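Local coordinates for PTS EIIA type-4 domain-containing protein (PDB 4TKZ) that probably relays phosphoryl groups as a cytoplasmic EIIA component of a phosphotransferase system that couples sugar uptake to phosphorylation, at residues K83-V87 and V109-V113; M1-I5 and E51-E57; I16-L20 and L91-M97; G10-D14 and G32-I36. All coordinates share one frame; numbering follows the deposited sequence.

Interaction 1: residues K83-V87 and V109-V113; sequences KKIKV and VDDLV
The aliphatic stem of K86 lies across two valines of V109-V113 and carries most of this contact between strand 84-89 and the start of helix 110-122. K86 and V113 cross at about a right angle, and K86 CG presses on V113 CG1 at 3.5 Å, slightly tighter than usual for two carbons. V109 meets the same stem obliquely, its CG1 lying 3.8 Å from K86 CG. With CG anti to the carbonyl carbon and a bend at chi2 (-69°), the lysine chain turns and brings CE up to the D110 carboxylate, 3.1 Å from D110 OD1. The ammonium group itself makes only a long salt bridge to that oxygen, K86 NZ to D110 OD1 at 3.7 Å. Its stronger partner is S128 OG of the second subunit, a hydrogen bond that draws the lysine end into the dimer interface. K84 contributes less: its CB touches V109 CG1 at 3.9 Å, while its bent chain leads the amine away, K84 NZ staying 6.1 Å from D110 OD2. The attraction between these opposite charges is therefore probably modest. V109 and V113 also pack on L59 of strand 57-62, and V109 N is hydrogen-bonded to E57 OE1 of that strand. The helix start thus covers two adjacent parallel strands, 57-62 and 84-89, while V87 faces away from it, against helix 68-76.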
# COMPACT_ATOMS: atom_id res chain seq x y z
N LYS A 83 -4.75 -25.43 -9.46
CA LYS A 83 -4.98 -24.21 -8.70
C LYS A 83 -4.92 -23.02 -9.63
O LYS A 83 -4.12 -22.99 -10.57
CB LYS A 83 -3.94 -24.04 -7.60
CG LYS A 83 -4.00 -25.10 -6.51
CD LYS A 83 -3.10 -24.70 -5.35
CE LYS A 83 -3.06 -25.77 -4.29
NZ LYS A 83 -4.41 -26.13 -3.80
N LYS A 84 -5.77 -22.04 -9.37
CA LYS A 84 -5.69 -20.76 -10.07
C LYS A 84 -5.11 -19.73 -9.10
O LYS A 84 -5.77 -19.33 -8.15
CB LYS A 84 -7.07 -20.33 -10.57
CG LYS A 84 -7.58 -21.18 -11.73
CD LYS A 84 -6.76 -20.96 -12.98
CE LYS A 84 -6.94 -22.09 -13.99
NZ LYS A 84 -6.13 -23.30 -13.63
N ILE A 85 -3.86 -19.35 -9.32
CA ILE A 85 -3.18 -18.41 -8.44
C ILE A 85 -2.78 -17.16 -9.22
O ILE A 85 -1.95 -17.23 -10.12
CB ILE A 85 -1.94 -19.03 -7.78
CG1 ILE A 85 -2.33 -20.28 -6.99
CG2 ILE A 85 -1.24 -18.02 -6.88
CD1 ILE A 85 -1.14 -21.16 -6.55
N LYS A 86 -3.40 -16.03 -8.88
CA LYS A 86 -3.03 -14.76 -9.48
C LYS A 86 -2.10 -14.01 -8.53
O LYS A 86 -2.33 -13.97 -7.32
CB LYS A 86 -4.29 -13.92 -9.75
CG LYS A 86 -5.12 -14.43 -10.93
CD LYS A 86 -4.38 -14.22 -12.25
CE LYS A 86 -5.32 -14.35 -13.44
NZ LYS A 86 -4.60 -14.60 -14.73
N VAL A 87 -1.05 -13.41 -9.08
CA VAL A 87 -0.06 -12.69 -8.29
C VAL A 87 0.05 -11.26 -8.77
O VAL A 87 0.46 -11.00 -9.91
CB VAL A 87 1.33 -13.36 -8.39
CG1 VAL A 87 2.35 -12.61 -7.55
CG2 VAL A 87 1.24 -14.83 -7.96
N VAL A 109 -10.89 -16.44 -9.66
CA VAL A 109 -10.02 -15.29 -9.46
C VAL A 109 -9.66 -14.59 -10.79
O VAL A 109 -9.41 -13.38 -10.81
CB VAL A 109 -8.74 -15.68 -8.68
CG1 VAL A 109 -7.86 -16.64 -9.49
CG2 VAL A 109 -7.95 -14.45 -8.26
N ASP A 110 -9.65 -15.34 -11.89
CA ASP A 110 -9.40 -14.76 -13.21
C ASP A 110 -10.36 -13.62 -13.53
O ASP A 110 -9.98 -12.62 -14.13
CB ASP A 110 -9.51 -15.82 -14.31
CG ASP A 110 -8.38 -16.83 -14.27
OD1 ASP A 110 -7.42 -16.63 -13.50
OD2 ASP A 110 -8.45 -17.82 -15.03
N ASP A 111 -11.62 -13.78 -13.13
CA ASP A 111 -12.65 -12.81 -13.47
C ASP A 111 -12.70 -11.67 -12.46
O ASP A 111 -13.42 -10.69 -12.64
CB ASP A 111 -14.00 -13.52 -13.58
CG ASP A 111 -13.98 -14.66 -14.58
OD1 ASP A 111 -13.33 -14.50 -15.64
OD2 ASP A 111 -14.59 -15.72 -14.31
N LEU A 112 -11.92 -11.80 -11.39
CA LEU A 112 -11.86 -10.79 -10.34
C LEU A 112 -10.66 -9.84 -10.50
O LEU A 112 -10.75 -8.67 -10.15
CB LEU A 112 -11.83 -11.44 -8.95
CG LEU A 112 -11.45 -10.58 -7.75
CD1 LEU A 112 -12.57 -9.58 -7.42
CD2 LEU A 112 -11.11 -11.43 -6.53
N VAL A 113 -9.56 -10.34 -11.05
CA VAL A 113 -8.32 -9.56 -11.11
C VAL A 113 -8.39 -8.27 -11.92
O VAL A 113 -7.74 -7.29 -11.57
CB VAL A 113 -7.11 -10.38 -11.63
CG1 VAL A 113 -6.62 -11.31 -10.55
CG2 VAL A 113 -7.48 -11.13 -12.89

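Interaction 2: residues M1-I5 and E51-E57; sequences MIKII and EVIDFKE
In this parallel alpha/beta fold the N-terminal segment M1-I5 runs beside the connection between helix 41-52 and strand 57-62, which contains a type I beta turn from V52 to F55. Register is set by K3 N donating to E57 O at 3.0 Å, in the carbonyl plane. One step earlier, water 1 bridges the two backbones, giving a hydrogen to M1 O and accepting from E57 N. K3 is the central side chain. Its CG stands anti to the backbone N (chi1 -178°) and the chain beyond is extended, which carries it across one face of the F55 ring, the two side chains crossing at about a right angle. K3 CD sits over that face in a CH-pi contact, 3.6 Å from the centroid of the F55 ring and 10° off its normal. M1 adds an oblique Met-aromatic contact, with M1 SD 3.9 Å from F55 CD2. Y29, just before strand 30-35, also meets this ring. Further along, I5 CD1 packs against both E51 CB and V52 CG1. The buried lysine ends in two bonds to one residue: K3 NZ reaches E51 O at 2.9 Å and forms a salt bridge to the anti lone pair of E51 OE1 at 2.8 Å.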
# COMPACT_ATOMS: atom_id res chain seq x y z
N MET A 1 -14.92 -20.09 -2.69
CA MET A 1 -14.30 -18.88 -2.17
C MET A 1 -13.04 -18.52 -2.95
O MET A 1 -12.42 -19.38 -3.57
CB MET A 1 -13.95 -19.07 -0.69
CG MET A 1 -12.70 -19.92 -0.45
SD MET A 1 -12.91 -21.71 -0.62
CE MET A 1 -14.02 -22.05 0.75
N ILE A 2 -12.69 -17.24 -2.94
CA ILE A 2 -11.38 -16.81 -3.42
C ILE A 2 -10.56 -16.38 -2.21
O ILE A 2 -10.92 -15.43 -1.52
CB ILE A 2 -11.49 -15.64 -4.42
CG1 ILE A 2 -12.18 -16.11 -5.70
CG2 ILE A 2 -10.11 -15.07 -4.73
CD1 ILE A 2 -12.76 -14.98 -6.56
N LYS A 3 -9.47 -17.10 -1.93
CA LYS A 3 -8.63 -16.75 -0.79
C LYS A 3 -7.66 -15.62 -1.14
O LYS A 3 -7.04 -15.63 -2.20
CB LYS A 3 -7.86 -17.99 -0.29
CG LYS A 3 -6.99 -17.68 0.93
CD LYS A 3 -6.34 -18.92 1.51
CE LYS A 3 -5.38 -18.54 2.62
NZ LYS A 3 -5.03 -19.72 3.47
N ILE A 4 -7.54 -14.64 -0.24
CA ILE A 4 -6.66 -13.49 -0.44
C ILE A 4 -5.43 -13.62 0.44
O ILE A 4 -5.55 -13.73 1.66
CB ILE A 4 -7.41 -12.17 -0.12
CG1 ILE A 4 -8.58 -12.00 -1.08
CG2 ILE A 4 -6.48 -10.96 -0.22
CD1 ILE A 4 -9.49 -10.83 -0.72
N ILE A 5 -4.25 -13.60 -0.18
CA ILE A 5 -3.02 -13.72 0.58
C ILE A 5 -2.15 -12.50 0.34
O ILE A 5 -1.82 -12.17 -0.81
CB ILE A 5 -2.24 -14.99 0.18
CG1 ILE A 5 -3.14 -16.21 0.34
CG2 ILE A 5 -0.98 -15.14 1.02
CD1 ILE A 5 -2.44 -17.54 -0.07
N GLU A 51 -0.35 -21.95 2.99
CA GLU A 51 -1.61 -21.23 2.88
C GLU A 51 -2.45 -21.68 1.68
O GLU A 51 -3.66 -21.48 1.67
CB GLU A 51 -1.38 -19.71 2.84
CG GLU A 51 -0.74 -19.14 4.10
CD GLU A 51 -1.64 -19.25 5.33
OE1 GLU A 51 -2.88 -19.35 5.17
OE2 GLU A 51 -1.10 -19.25 6.45
N VAL A 52 -1.82 -22.28 0.67
CA VAL A 52 -2.56 -22.65 -0.54
C VAL A 52 -2.98 -24.12 -0.66
O VAL A 52 -3.69 -24.47 -1.59
CB VAL A 52 -1.80 -22.25 -1.85
CG1 VAL A 52 -1.46 -20.78 -1.84
CG2 VAL A 52 -0.53 -23.08 -2.02
N ILE A 53 -2.55 -24.96 0.28
CA ILE A 53 -2.81 -26.41 0.23
C ILE A 53 -4.23 -26.74 -0.21
O ILE A 53 -4.45 -27.50 -1.15
CB ILE A 53 -2.60 -27.08 1.61
CG1 ILE A 53 -1.18 -26.86 2.12
CG2 ILE A 53 -2.95 -28.58 1.54
CD1 ILE A 53 -0.96 -27.31 3.56
N ASP A 54 -5.20 -26.14 0.47
CA ASP A 54 -6.59 -26.54 0.32
C ASP A 54 -7.45 -25.51 -0.40
O ASP A 54 -8.67 -25.48 -0.23
CB ASP A 54 -7.18 -26.84 1.70
CG ASP A 54 -6.47 -27.98 2.39
OD1 ASP A 54 -6.61 -29.12 1.91
OD2 ASP A 54 -5.76 -27.74 3.39
N PHE A 55 -6.82 -24.66 -1.21
CA PHE A 55 -7.57 -23.66 -1.97
C PHE A 55 -7.29 -23.74 -3.47
O PHE A 55 -6.18 -24.08 -3.90
CB PHE A 55 -7.30 -22.26 -1.40
CG PHE A 55 -7.80 -22.08 0.01
CD1 PHE A 55 -7.02 -22.46 1.10
CD2 PHE A 55 -9.07 -21.56 0.25
CE1 PHE A 55 -7.47 -22.32 2.38
CE2 PHE A 55 -9.53 -21.41 1.54
CZ PHE A 55 -8.73 -21.78 2.61
N LYS A 56 -8.32 -23.47 -4.27
CA LYS A 56 -8.23 -23.64 -5.72
C LYS A 56 -8.14 -22.29 -6.44
O LYS A 56 -7.51 -22.18 -7.49
CB LYS A 56 -9.45 -24.44 -6.20
CG LYS A 56 -9.64 -24.54 -7.70
CD LYS A 56 -10.94 -25.28 -8.00
CE LYS A 56 -11.26 -25.31 -9.49
NZ LYS A 56 -12.60 -25.91 -9.75
N GLU A 57 -8.78 -21.28 -5.84
CA GLU A 57 -8.81 -19.93 -6.40
C GLU A 57 -8.16 -18.99 -5.40
O GLU A 57 -8.69 -18.77 -4.31
CB GLU A 57 -10.26 -19.51 -6.63
CG GLU A 57 -11.06 -20.48 -7.49
CD GLU A 57 -10.73 -20.38 -8.97
OE1 GLU A 57 -10.03 -19.42 -9.36
OE2 GLU A 57 -11.18 -21.26 -9.74
O HOH W 1 -10.30 -21.16 -3.37

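Interaction 3: residues I16-L20 and L91-M97; sequences ILSSL and LNLSMLM
I16 drives its side chain into the start of helix 93-102 and forms the dense part of this helix-helix contact. With CG1 anti to the backbone N (chi1 -162°) and chi2 also extended, the chain reaches straight across and meets L91 tip to tip, I16 CD1 lying 3.9 Å from L91 CG. The same methyl lies near N92 O. One carbon back, I16 CG1 touches L96 CD2 at 3.9 Å, again end to end, while L93 slides past it in the opposite direction. S19 offers its CB to both methyls of L93. Contacts are fewer at the L20 end, where L20 CB is 4.2 Å from L96 CD2. There the M97 chain, bent at chi2 and chi3, brings its sulfur obliquely to the leucine, M97 SD standing 3.7 Å from L20 CD1. A glycerol near M97, probably from the crystallisation liquor, marks this as the more open side. The short helix segments cross at -55°, with their axes 10.6 Å apart. N92 caps the second helix, its OD1 accepting from M95 N at 2.9 Å. I6 of strand 3-9 underlies I16, L91 and L96. S19 OG bonds to H9 O of the second subunit, and N92 ND2 to S120 O of helix 110-122 and G90 O of the second subunit. Between these two segments the contact is apolar; the polar groups cap the helix and bond to S120 and to the second subunit.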
# COMPACT_ATOMS: atom_id res chain seq x y z
N ILE A 16 -1.60 -3.29 6.77
CA ILE A 16 -2.69 -3.08 5.82
C ILE A 16 -3.92 -3.92 6.21
O ILE A 16 -5.06 -3.50 5.98
CB ILE A 16 -2.28 -3.32 4.34
CG1 ILE A 16 -3.29 -2.66 3.39
CG2 ILE A 16 -2.12 -4.80 4.02
CD1 ILE A 16 -2.80 -2.59 1.96
N LEU A 17 -3.69 -5.06 6.85
CA LEU A 17 -4.79 -5.85 7.40
C LEU A 17 -5.51 -5.12 8.53
O LEU A 17 -6.73 -5.25 8.69
CB LEU A 17 -4.30 -7.23 7.88
CG LEU A 17 -4.05 -8.23 6.76
CD1 LEU A 17 -3.36 -9.47 7.32
CD2 LEU A 17 -5.37 -8.58 6.08
N SER A 18 -4.77 -4.32 9.29
CA SER A 18 -5.40 -3.51 10.34
C SER A 18 -6.26 -2.41 9.73
O SER A 18 -7.23 -1.98 10.35
CB SER A 18 -4.35 -2.92 11.30
OG SER A 18 -3.66 -1.84 10.72
N SER A 19 -5.92 -1.95 8.52
CA SER A 19 -6.75 -0.97 7.82
C SER A 19 -8.09 -1.60 7.46
O SER A 19 -9.15 -1.01 7.68
CB SER A 19 -6.05 -0.48 6.54
OG SER A 19 -4.79 0.09 6.84
N LEU A 20 -8.01 -2.79 6.89
CA LEU A 20 -9.19 -3.59 6.53
C LEU A 20 -10.08 -3.89 7.74
O LEU A 20 -11.30 -3.78 7.66
CB LEU A 20 -8.73 -4.89 5.86
CG LEU A 20 -9.77 -5.94 5.48
CD1 LEU A 20 -10.75 -5.39 4.45
CD2 LEU A 20 -9.09 -7.21 4.94
N LEU A 91 0.57 -3.41 -4.30
CA LEU A 91 -0.52 -3.46 -3.32
C LEU A 91 -0.79 -2.12 -2.65
O LEU A 91 0.11 -1.53 -2.05
CB LEU A 91 -0.20 -4.50 -2.24
CG LEU A 91 -1.09 -4.50 -0.99
CD1 LEU A 91 -2.54 -4.79 -1.36
CD2 LEU A 91 -0.58 -5.50 0.03
N ASN A 92 -2.02 -1.64 -2.81
CA ASN A 92 -2.51 -0.47 -2.05
C ASN A 92 -3.84 -0.81 -1.38
O ASN A 92 -4.34 -1.91 -1.56
CB ASN A 92 -2.57 0.82 -2.90
CG ASN A 92 -3.42 0.68 -4.15
OD1 ASN A 92 -4.33 -0.14 -4.21
ND2 ASN A 92 -3.15 1.53 -5.15
N LEU A 93 -4.41 0.09 -0.58
CA LEU A 93 -5.64 -0.31 0.11
C LEU A 93 -6.79 -0.49 -0.88
O LEU A 93 -7.68 -1.30 -0.64
CB LEU A 93 -5.99 0.66 1.26
CG LEU A 93 -7.16 0.30 2.19
CD1 LEU A 93 -7.01 -1.07 2.81
CD2 LEU A 93 -7.32 1.35 3.31
N SER A 94 -6.75 0.24 -1.99
CA SER A 94 -7.76 0.09 -3.04
C SER A 94 -7.78 -1.34 -3.58
O SER A 94 -8.85 -1.92 -3.78
CB SER A 94 -7.48 1.05 -4.20
OG SER A 94 -7.76 2.39 -3.84
N MET A 95 -6.59 -1.87 -3.83
CA MET A 95 -6.43 -3.23 -4.34
C MET A 95 -7.07 -4.21 -3.36
O MET A 95 -7.86 -5.09 -3.76
CB MET A 95 -4.94 -3.55 -4.53
CG MET A 95 -4.68 -4.86 -5.23
SD MET A 95 -2.92 -5.13 -5.45
CE MET A 95 -2.57 -4.03 -6.82
N LEU A 96 -6.77 -4.04 -2.08
CA LEU A 96 -7.27 -4.94 -1.04
C LEU A 96 -8.78 -4.83 -0.86
O LEU A 96 -9.48 -5.84 -0.78
CB LEU A 96 -6.57 -4.67 0.29
CG LEU A 96 -6.97 -5.58 1.45
CD1 LEU A 96 -6.87 -7.07 1.09
CD2 LEU A 96 -6.08 -5.26 2.65
N MET A 97 -9.28 -3.60 -0.77
CA MET A 97 -10.71 -3.43 -0.56
C MET A 97 -11.51 -3.99 -1.73
O MET A 97 -12.54 -4.64 -1.53
CB MET A 97 -11.04 -1.95 -0.32
CG MET A 97 -10.48 -1.36 0.99
SD MET A 97 -10.88 -2.30 2.49
CE MET A 97 -12.68 -2.27 2.40

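Interaction 4: residues G10-D14 and G32-I36; sequences GNFPD and GINFI
G10 N donates to F35 O at 2.7 Å, the shortest polar bond of this contact, its donor standing 54° out of the carbonyl plane. The contact belongs to a right-handed beta-alpha-beta unit, strand 3-9, helix 12-24 and strand 30-35, and joins the first turn of the helix to the second strand. F35, the centre of an inverse gamma turn, ends strand 30-35, and its ring meets that of H9. P13 slides past N34, its CD 3.2 Å from N34 OD1, and P13 CG also lies 3.3 Å from I33 O. Over G32 the proline CB finds room, since glycine has no side chain there. The N34 side chain, with CG anti to the carbonyl carbon (chi1 -59°), crosses D14 at about a right angle. Two bonds to one residue should fix the rotation of its amide, and its oxygen takes the N-H of D14 in the first helical turn. N11, at the N-cap position, donates through ND2 to D14 OD2 at 3.2 Å, while N34 ND2 donates to D14 OD1, so each carboxylate oxygen is met from the same side of the plane. The bond from N34 lies in its own amide plane but comes to D14 OD1 from above the carboxylate, the two planes being 58° apart. N34 ND2 is 3.0 Å from D14 OD1, and N34 OD1 accepts from D14 N at 3.1 Å, on a lone pair and in the carbonyl plane.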
# COMPACT_ATOMS: atom_id res chain seq x y z
N GLY A 10 8.55 -6.58 5.82
CA GLY A 10 8.27 -6.14 7.17
C GLY A 10 6.90 -6.57 7.64
O GLY A 10 6.42 -7.64 7.25
N ASN A 11 6.27 -5.75 8.47
CA ASN A 11 4.92 -6.01 8.93
C ASN A 11 3.87 -5.19 8.17
O ASN A 11 2.80 -4.92 8.69
CB ASN A 11 4.82 -5.81 10.45
CG ASN A 11 5.63 -6.84 11.22
OD1 ASN A 11 6.74 -6.57 11.68
ND2 ASN A 11 5.08 -8.04 11.36
N PHE A 12 4.20 -4.82 6.93
CA PHE A 12 3.25 -4.26 5.96
C PHE A 12 1.97 -5.10 5.90
O PHE A 12 0.88 -4.54 5.95
CB PHE A 12 3.95 -4.17 4.58
CG PHE A 12 3.16 -3.51 3.45
CD1 PHE A 12 1.86 -3.89 3.12
CD2 PHE A 12 3.79 -2.59 2.62
CE1 PHE A 12 1.19 -3.32 2.05
CE2 PHE A 12 3.13 -2.00 1.55
CZ PHE A 12 1.83 -2.36 1.26
N PRO A 13 2.07 -6.45 5.77
CA PRO A 13 0.79 -7.17 5.73
C PRO A 13 -0.06 -6.95 6.98
O PRO A 13 -1.27 -6.72 6.85
CB PRO A 13 1.23 -8.64 5.64
CG PRO A 13 2.53 -8.57 4.90
CD PRO A 13 3.21 -7.36 5.50
N ASP A 14 0.54 -7.01 8.17
CA ASP A 14 -0.23 -6.77 9.39
C ASP A 14 -0.84 -5.39 9.39
O ASP A 14 -1.97 -5.20 9.84
CB ASP A 14 0.65 -6.90 10.63
CG ASP A 14 0.96 -8.32 10.97
OD1 ASP A 14 0.22 -9.22 10.52
OD2 ASP A 14 1.96 -8.53 11.69
N GLY A 32 -2.11 -12.80 6.03
CA GLY A 32 -0.90 -12.05 5.74
C GLY A 32 0.33 -12.88 6.04
O GLY A 32 0.36 -13.64 7.02
N ILE A 33 1.33 -12.76 5.18
CA ILE A 33 2.63 -13.32 5.45
C ILE A 33 3.62 -12.17 5.57
O ILE A 33 3.96 -11.52 4.58
CB ILE A 33 3.06 -14.31 4.34
CG1 ILE A 33 2.05 -15.46 4.27
CG2 ILE A 33 4.44 -14.84 4.61
CD1 ILE A 33 2.33 -16.50 3.18
N ASN A 34 4.08 -11.91 6.79
CA ASN A 34 5.02 -10.83 7.04
C ASN A 34 6.46 -11.25 6.76
O ASN A 34 7.03 -12.06 7.48
CB ASN A 34 4.89 -10.33 8.48
CG ASN A 34 3.49 -9.82 8.80
OD1 ASN A 34 3.12 -8.71 8.44
ND2 ASN A 34 2.71 -10.64 9.50
N PHE A 35 7.05 -10.68 5.71
CA PHE A 35 8.44 -10.96 5.34
C PHE A 35 9.35 -10.06 6.16
O PHE A 35 9.78 -9.00 5.70
CB PHE A 35 8.66 -10.72 3.85
CG PHE A 35 10.05 -11.03 3.37
CD1 PHE A 35 10.72 -12.17 3.80
CD2 PHE A 35 10.69 -10.18 2.48
CE1 PHE A 35 12.00 -12.47 3.36
CE2 PHE A 35 11.98 -10.46 2.02
CZ PHE A 35 12.64 -11.61 2.46
N ILE A 36 9.66 -10.51 7.38
CA ILE A 36 10.39 -9.67 8.33
C ILE A 36 11.89 -9.94 8.29
O ILE A 36 12.34 -10.92 7.69
CB ILE A 36 9.87 -9.88 9.76
CG1 ILE A 36 10.16 -11.31 10.22
CG2 ILE A 36 8.37 -9.58 9.85
CD1 ILE A 36 9.82 -11.57 11.66

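Strand 3-9 leaves the N terminus through interaction 2, which closes the loop that runs through helix 12-24, strand 30-35 and helix 41-52. Nested inside that loop, interaction 4 closes the shorter one from strand 3-9 through helix 12-24 to strand 30-35; the two meet where I33 touches I5 and E51. Interaction 3 starts on the same helix as interaction 4 but reaches forward to helix 93-102, crossing both earlier contacts. Interaction 1 opens after interaction 2 has closed, crosses interaction 3, and brings helix 110-122 to strand 84-89, an outermost strand within this chain. K83 and K84 bond to the turn before strand 57-62, linking interactions 1 and 2. Interactions 1, 3 and 4 also adjoin the second subunit.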